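Local coordinates for TfuA domain-containing protein (Methanosarcina acetivorans, PDB 6XP8) that takes part in thioamidation of the peptide backbone, probably in partnership with a YcaO enzyme, at residues A[71-76]-A[211-216]; A[132-137]-A[189-194]; A[153-158]-A[176-181]. One frame throughout, in Å; residues are numbered along the deposited sequence.

Interaction 1: residues A[71-76]-A[211-216]; sequences KVVGGA and KKLIEE
Lys-71 and Leu-213 bring the two backbones nearest, their CA atoms 7.8 Å apart, a strand-to-helix spacing bridged by side chains, all the contacts within 4.5 Å being between side-chain atoms. The side chains of Lys-71, Val-73 and Leu-213 leave their backbones toward the facing segment, whereas Val-72, between the two on the strand, points the other way. Leu-213 carries the helix side of the contact and divides it between its two methyls. CD1 meets CG2 of Val-73 at 3.6 Å and also lies 3.8 Å from CD of Lys-71; CD2 approaches that same lysine methylene. The valine methyl that makes the touch is the branch beside the backbone N, since CG1 stands anti to that nitrogen (chi1 -178°).

This alternation belongs to an alpha/beta fold built on a parallel sheet, in which strand 71-74 lies between strands 43-46 and 92-93 and is hydrogen-bonded to both. Helix 198-215 covers one face, where Val-73 also touches Val-206, Thr-209 and Val-210; on the other, Val-72 packs against Ala-65 and Leu-66 of helix 59-67.

Burial falls off toward the start of the strand: Val-73 is enclosed, while Lys-71 lies exposed. Its extended chi2 and chi3 run the aliphatic stem past Leu-213, with CD touching both methyls; the bend at chi4 (-64°) then moves NZ alone, which makes no contact with the leucine.

Interaction 2: residues A[132-137]-A[189-194]; sequences RETLKA and DFCLNS
The ring of Phe-190 presents its edge, not a face, to Ala-137 and Thr-134. In its plane lies CB of Ala-137, 3.7 Å from CZ, and near that plane the backbone O of Thr-134 stands 3.6 Å from CE2. One face carries CB of Ser-194 from the phenylalanine's own segment, 3.7 Å above the plane and displaced toward the rim. A chi1 of 177° swings the ring away from its own backbone N and across to helix 128-140, and the side chain also touches Thr-141 and Leu-143 in the loop that follows.

A second contact is made by the methyl of Thr-134: CG2 is 3.7 Å from SG of Cys-191. These two residues also have the nearest CA atoms, at 6.6 Å. The short helical segments run at 127° to each other with axes 10.3 Å apart, an inclined helix-helix packing in the all-helical part of the chain.

CG2 of Thr-134 is anti to the backbone N and OG1 lies beside it (chi1 -59°), which turns the methyl to the neighbouring helix. The buried OG1 is hydrogen-bonded to Asn-130 O, Val-196 N and Tyr-166 OH. The segments share no hydrogen bond, so their cohesion rests mainly on van der Waals contact, perhaps with a slight electrostatic gain where the ring's electropositive rim meets the carbonyl oxygen.

Interaction 3: residues A[153-158]-A[176-181]; sequences LDLAIN and KGLIPK
Leu-155 spreads its two methyls over Leu-178 and Lys-176, and the closer pairing is the leucine one: CD2 of Leu-155 to CD1 of Leu-178, 3.9 Å. These two side chains span a backbone spacing of 9.2 Å between the CA atoms of Leu-155 and Leu-178, the nearest across the segments. Burial follows the same order. Leu-155 is enclosed, touching Leu-169 and Glu-172 of helix 166-175 as well, and Leu-178 also rests on Ala-151 of helix 146-157. The trans chi1 of Leu-155 (179°) sends CG out toward the turn, and chi2 (56°) then splits the methyls between the two partners.

Toward solvent the fit is looser. CD1 of Leu-155 lies 4.2 Å from CD of the exposed Lys-176, whose side chain crosses it obliquely with a methylene and bends at the last torsion.

The turn is set by a Schellman motif: Gly-177, with positive phi (68°), ends helix 166-175, and Pro-180 then takes the N-cap position of helix 181-193. At the end of helix 146-157, Asn-158 folds back, its N and ND2 reaching Asp-154 O from opposite faces of the carbonyl plane, ND2 at 3.0 Å. The two segments share no hydrogen bond; the contact is apolar, one methyl-to-methyl and one methyl-to-methylene touch, with little directional demand.

Interaction 1 encloses the other two along the chain, and interaction 3 is nested within interaction 2. In space they fall into two groups. Interaction 1, on the parallel sheet and helix 198-215, lies on the opposite side of the chain's centre from interactions 2 and 3, their centres 30 and 39 Å from its own. Interactions 2 and 3 have centres 14 Å apart and touch, Leu-135 and Arg-132 of helix 128-140 packing on Leu-153 of helix 146-157. Helix 181-193, used by interaction 2, begins at the last residue of interaction 3's second segment. The chain thus leaves the alpha/beta part, passes through a group of packed helices (128-140 to 181-193) and returns with helix 198-215 to cover the sheet.

Interaction 1: residues A[71-76]-A[211-216]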
# COMPACT_ATOMS: atom_id res chain seq x y z
N LYS A 71 -9.39 -9.79 15.93
CA LYS A 71 -8.03 -9.31 15.72
C LYS A 71 -8.00 -8.54 14.41
O LYS A 71 -8.59 -8.97 13.42
CB LYS A 71 -7.03 -10.47 15.70
CG LYS A 71 -7.14 -11.39 16.92
CD LYS A 71 -5.84 -12.12 17.20
CE LYS A 71 -5.88 -12.81 18.57
NZ LYS A 71 -6.00 -11.85 19.70
N VAL A 72 -7.36 -7.37 14.42
CA VAL A 72 -7.27 -6.53 13.22
C VAL A 72 -5.80 -6.29 12.90
O VAL A 72 -5.05 -5.76 13.73
CB VAL A 72 -8.05 -5.19 13.37
CG1 VAL A 72 -8.02 -4.40 12.05
CG2 VAL A 72 -9.50 -5.43 13.78
N VAL A 73 -5.41 -6.69 11.69
CA VAL A 73 -4.05 -6.53 11.17
C VAL A 73 -4.13 -5.53 10.02
O VAL A 73 -5.04 -5.60 9.20
CB VAL A 73 -3.46 -7.86 10.65
CG1 VAL A 73 -2.02 -7.69 10.16
CG2 VAL A 73 -3.52 -8.93 11.72
N GLY A 74 -3.18 -4.60 9.99
CA GLY A 74 -3.05 -3.67 8.88
C GLY A 74 -1.63 -3.52 8.36
O GLY A 74 -0.68 -3.62 9.13
N GLY A 75 -1.51 -3.30 7.06
CA GLY A 75 -0.25 -2.95 6.43
C GLY A 75 -0.41 -2.54 4.98
O GLY A 75 -1.53 -2.57 4.42
N ALA A 76 0.71 -2.17 4.37
CA ALA A 76 0.86 -1.82 2.93
C ALA A 76 0.27 -0.47 2.51
O ALA A 76 0.97 0.37 1.93
CB ALA A 76 0.37 -2.95 2.02
N LYS A 211 -2.60 -15.34 8.63
CA LYS A 211 -2.41 -16.79 8.66
C LYS A 211 -2.06 -17.29 10.06
O LYS A 211 -2.70 -18.23 10.56
CB LYS A 211 -1.34 -17.22 7.65
CG LYS A 211 -1.22 -18.72 7.42
CD LYS A 211 -0.06 -19.07 6.50
CE LYS A 211 -0.38 -18.76 5.04
NZ LYS A 211 0.78 -19.02 4.13
N LYS A 212 -1.08 -16.64 10.69
CA LYS A 212 -0.63 -17.01 12.04
C LYS A 212 -1.71 -16.82 13.10
O LYS A 212 -1.88 -17.68 13.97
CB LYS A 212 0.64 -16.23 12.42
CG LYS A 212 1.88 -16.74 11.71
CD LYS A 212 3.16 -16.24 12.35
CE LYS A 212 4.38 -16.88 11.70
NZ LYS A 212 4.48 -18.35 11.96
N LEU A 213 -2.45 -15.71 13.02
CA LEU A 213 -3.48 -15.41 14.02
C LEU A 213 -4.70 -16.34 13.93
O LEU A 213 -5.31 -16.65 14.96
CB LEU A 213 -3.91 -13.94 13.97
CG LEU A 213 -2.91 -12.87 14.43
CD1 LEU A 213 -3.50 -11.49 14.25
CD2 LEU A 213 -2.45 -13.05 15.88
N ILE A 214 -5.04 -16.77 12.71
CA ILE A 214 -6.09 -17.77 12.49
C ILE A 214 -5.70 -19.11 13.12
O ILE A 214 -6.52 -19.74 13.79
CB ILE A 214 -6.46 -17.91 10.98
CG1 ILE A 214 -7.28 -16.70 10.50
CG2 ILE A 214 -7.21 -19.21 10.67
CD1 ILE A 214 -8.68 -16.57 11.07
N GLU A 215 -4.44 -19.51 12.93
CA GLU A 215 -3.89 -20.76 13.48
C GLU A 215 -3.85 -20.77 15.01
O GLU A 215 -3.95 -21.84 15.62
CB GLU A 215 -2.50 -21.05 12.90
CG GLU A 215 -2.52 -21.53 11.45
CD GLU A 215 -1.13 -21.73 10.85
OE1 GLU A 215 -0.11 -21.37 11.48
OE2 GLU A 215 -1.06 -22.26 9.72
N GLU A 216 -3.72 -19.59 15.62
CA GLU A 216 -3.66 -19.46 17.08
C GLU A 216 -5.04 -19.31 17.71
O GLU A 216 -5.87 -18.51 17.24
CB GLU A 216 -2.72 -18.32 17.48
CG GLU A 216 -1.24 -18.62 17.24
CD GLU A 216 -0.32 -17.42 17.44
OE1 GLU A 216 -0.80 -16.27 17.52
OE2 GLU A 216 0.91 -17.64 17.50

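Interaction 2: residues A[132-137]-A[189-194]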
# COMPACT_ATOMS: atom_id res chain seq x y z
N ARG A 132 9.66 5.89 -4.14
CA ARG A 132 10.74 6.13 -3.18
C ARG A 132 11.77 4.99 -3.17
O ARG A 132 12.97 5.22 -3.34
CB ARG A 132 10.18 6.33 -1.76
CG ARG A 132 9.42 7.63 -1.54
CD ARG A 132 9.04 7.79 -0.07
NE ARG A 132 8.28 9.02 0.19
CZ ARG A 132 8.81 10.24 0.35
NH1 ARG A 132 10.12 10.44 0.25
NH2 ARG A 132 8.00 11.27 0.60
N GLU A 133 11.26 3.76 -3.02
CA GLU A 133 12.10 2.57 -2.93
C GLU A 133 12.77 2.19 -4.24
O GLU A 133 13.92 1.70 -4.25
CB GLU A 133 11.27 1.40 -2.39
CG GLU A 133 10.96 1.51 -0.91
CD GLU A 133 12.20 1.51 -0.04
OE1 GLU A 133 12.85 0.45 0.08
OE2 GLU A 133 12.54 2.57 0.51
N THR A 134 12.07 2.42 -5.35
CA THR A 134 12.58 2.11 -6.69
C THR A 134 13.65 3.13 -7.11
O THR A 134 14.67 2.73 -7.67
CB THR A 134 11.45 1.96 -7.72
OG1 THR A 134 10.57 0.91 -7.29
CG2 THR A 134 11.98 1.60 -9.11
N LEU A 135 13.43 4.41 -6.82
CA LEU A 135 14.46 5.44 -7.05
C LEU A 135 15.72 5.23 -6.20
O LEU A 135 16.83 5.49 -6.68
CB LEU A 135 13.91 6.86 -6.87
CG LEU A 135 12.99 7.41 -7.97
CD1 LEU A 135 12.47 8.79 -7.59
CD2 LEU A 135 13.68 7.47 -9.34
N LYS A 136 15.54 4.76 -4.97
CA LYS A 136 16.67 4.37 -4.11
C LYS A 136 17.48 3.22 -4.71
O LYS A 136 18.71 3.30 -4.74
CB LYS A 136 16.20 4.03 -2.69
CG LYS A 136 16.13 5.26 -1.80
CD LYS A 136 15.36 4.99 -0.51
CE LYS A 136 15.26 6.27 0.31
NZ LYS A 136 14.66 6.02 1.65
N ALA A 137 16.79 2.19 -5.19
CA ALA A 137 17.42 1.04 -5.86
C ALA A 137 18.14 1.46 -7.15
O ALA A 137 19.24 0.98 -7.43
CB ALA A 137 16.40 -0.05 -6.14
N ASP A 189 13.51 1.41 -18.00
CA ASP A 189 13.69 -0.05 -18.11
C ASP A 189 13.87 -0.70 -16.75
O ASP A 189 13.25 -1.73 -16.46
CB ASP A 189 14.86 -0.39 -19.04
CG ASP A 189 14.55 -0.14 -20.51
OD1 ASP A 189 13.36 -0.18 -20.92
OD2 ASP A 189 15.51 0.10 -21.27
N PHE A 190 14.71 -0.09 -15.91
CA PHE A 190 14.93 -0.55 -14.54
C PHE A 190 13.65 -0.53 -13.71
O PHE A 190 13.36 -1.50 -13.00
CB PHE A 190 16.03 0.26 -13.83
CG PHE A 190 16.25 -0.14 -12.39
CD1 PHE A 190 17.05 -1.24 -12.07
CD2 PHE A 190 15.64 0.57 -11.35
CE1 PHE A 190 17.25 -1.62 -10.75
CE2 PHE A 190 15.83 0.19 -10.02
CZ PHE A 190 16.65 -0.90 -9.72
N CYS A 191 12.91 0.57 -13.79
CA CYS A 191 11.67 0.74 -13.04
C CYS A 191 10.58 -0.25 -13.45
O CYS A 191 9.80 -0.71 -12.61
CB CYS A 191 11.15 2.17 -13.18
SG CYS A 191 12.12 3.43 -12.33
N LEU A 192 10.55 -0.60 -14.73
CA LEU A 192 9.54 -1.51 -15.27
C LEU A 192 9.84 -2.99 -15.04
O LEU A 192 8.91 -3.81 -15.02
CB LEU A 192 9.27 -1.22 -16.76
CG LEU A 192 8.55 0.08 -17.12
CD1 LEU A 192 8.49 0.27 -18.63
CD2 LEU A 192 7.14 0.18 -16.52
N ASN A 193 11.11 -3.31 -14.84
CA ASN A 193 11.57 -4.70 -14.70
C ASN A 193 12.08 -5.07 -13.31
O ASN A 193 12.11 -6.26 -12.95
CB ASN A 193 12.64 -5.01 -15.75
CG ASN A 193 12.11 -4.93 -17.17
OD1 ASN A 193 11.17 -5.64 -17.54
ND2 ASN A 193 12.70 -4.05 -17.97
N SER A 194 12.49 -4.06 -12.54
CA SER A 194 13.07 -4.27 -11.21
C SER A 194 12.48 -3.29 -10.19
O SER A 194 13.20 -2.77 -9.34
CB SER A 194 14.59 -4.14 -11.27
OG SER A 194 15.13 -4.88 -12.35

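Interaction 3: residues A[153-158]-A[176-181]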
# COMPACT_ATOMS: atom_id res chain seq x y z
N LEU A 153 12.35 12.54 -7.34
CA LEU A 153 11.52 12.29 -6.17
C LEU A 153 10.63 13.50 -5.84
O LEU A 153 9.43 13.33 -5.60
CB LEU A 153 12.38 11.86 -4.97
CG LEU A 153 11.70 11.68 -3.60
CD1 LEU A 153 10.56 10.66 -3.63
CD2 LEU A 153 12.75 11.28 -2.58
N ASP A 154 11.22 14.69 -5.84
CA ASP A 154 10.44 15.93 -5.68
C ASP A 154 9.34 16.06 -6.74
O ASP A 154 8.21 16.46 -6.42
CB ASP A 154 11.36 17.16 -5.73
CG ASP A 154 10.59 18.46 -5.64
OD1 ASP A 154 10.11 18.80 -4.53
OD2 ASP A 154 10.46 19.15 -6.67
N LEU A 155 9.66 15.72 -7.99
CA LEU A 155 8.68 15.72 -9.08
C LEU A 155 7.52 14.77 -8.76
O LEU A 155 6.35 15.15 -8.91
CB LEU A 155 9.32 15.39 -10.44
CG LEU A 155 8.42 15.32 -11.69
CD1 LEU A 155 7.62 16.59 -11.92
CD2 LEU A 155 9.22 14.96 -12.93
N ALA A 156 7.85 13.56 -8.32
CA ALA A 156 6.84 12.54 -7.99
C ALA A 156 5.91 13.02 -6.87
O ALA A 156 4.69 12.89 -6.98
CB ALA A 156 7.50 11.22 -7.63
N ILE A 157 6.49 13.59 -5.81
CA ILE A 157 5.73 14.18 -4.69
C ILE A 157 4.75 15.24 -5.22
O ILE A 157 3.61 15.31 -4.76
CB ILE A 157 6.68 14.74 -3.59
CG1 ILE A 157 7.49 13.61 -2.94
CG2 ILE A 157 5.90 15.53 -2.53
CD1 ILE A 157 8.71 14.06 -2.15
N ASN A 158 5.21 16.03 -6.19
CA ASN A 158 4.43 17.12 -6.79
C ASN A 158 3.59 16.73 -8.01
O ASN A 158 3.18 17.59 -8.80
CB ASN A 158 5.36 18.29 -7.10
CG ASN A 158 5.73 19.07 -5.86
OD1 ASN A 158 4.89 19.74 -5.26
ND2 ASN A 158 6.98 18.96 -5.44
N LYS A 176 11.67 18.58 -18.20
CA LYS A 176 12.02 19.62 -17.23
C LYS A 176 13.53 19.75 -16.98
O LYS A 176 13.95 20.52 -16.11
CB LYS A 176 11.27 19.40 -15.91
CG LYS A 176 9.79 19.72 -15.97
CD LYS A 176 9.10 19.37 -14.66
CE LYS A 176 7.72 20.00 -14.55
NZ LYS A 176 7.80 21.42 -14.08
N GLY A 177 14.33 18.99 -17.73
CA GLY A 177 15.80 19.01 -17.64
C GLY A 177 16.36 18.45 -16.35
O GLY A 177 17.41 18.90 -15.87
N LEU A 178 15.67 17.46 -15.79
CA LEU A 178 16.06 16.84 -14.52
C LEU A 178 16.96 15.62 -14.71
O LEU A 178 17.63 15.20 -13.76
CB LEU A 178 14.82 16.45 -13.70
CG LEU A 178 13.71 17.48 -13.46
CD1 LEU A 178 12.63 16.83 -12.60
CD2 LEU A 178 14.22 18.77 -12.80
N ILE A 179 16.98 15.08 -15.92
CA ILE A 179 17.74 13.87 -16.27
C ILE A 179 17.97 13.84 -17.80
O ILE A 179 17.08 14.25 -18.55
CB ILE A 179 17.00 12.57 -15.76
CG1 ILE A 179 17.91 11.33 -15.86
CG2 ILE A 179 15.64 12.38 -16.43
CD1 ILE A 179 17.45 10.14 -15.02
N PRO A 180 19.17 13.42 -18.25
CA PRO A 180 19.34 13.19 -19.69
C PRO A 180 18.36 12.13 -20.19
O PRO A 180 18.07 11.18 -19.47
CB PRO A 180 20.78 12.68 -19.80
CG PRO A 180 21.48 13.29 -18.64
CD PRO A 180 20.46 13.29 -17.53
N LYS A 181 17.85 12.32 -21.41
CA LYS A 181 16.81 11.45 -21.95
C LYS A 181 17.25 9.99 -22.16
O LYS A 181 16.46 9.08 -21.94
CB LYS A 181 16.18 12.05 -23.21
CG LYS A 181 15.23 13.20 -22.89
CD LYS A 181 14.64 13.86 -24.12
CE LYS A 181 13.92 15.14 -23.71
NZ LYS A 181 13.57 16.00 -24.87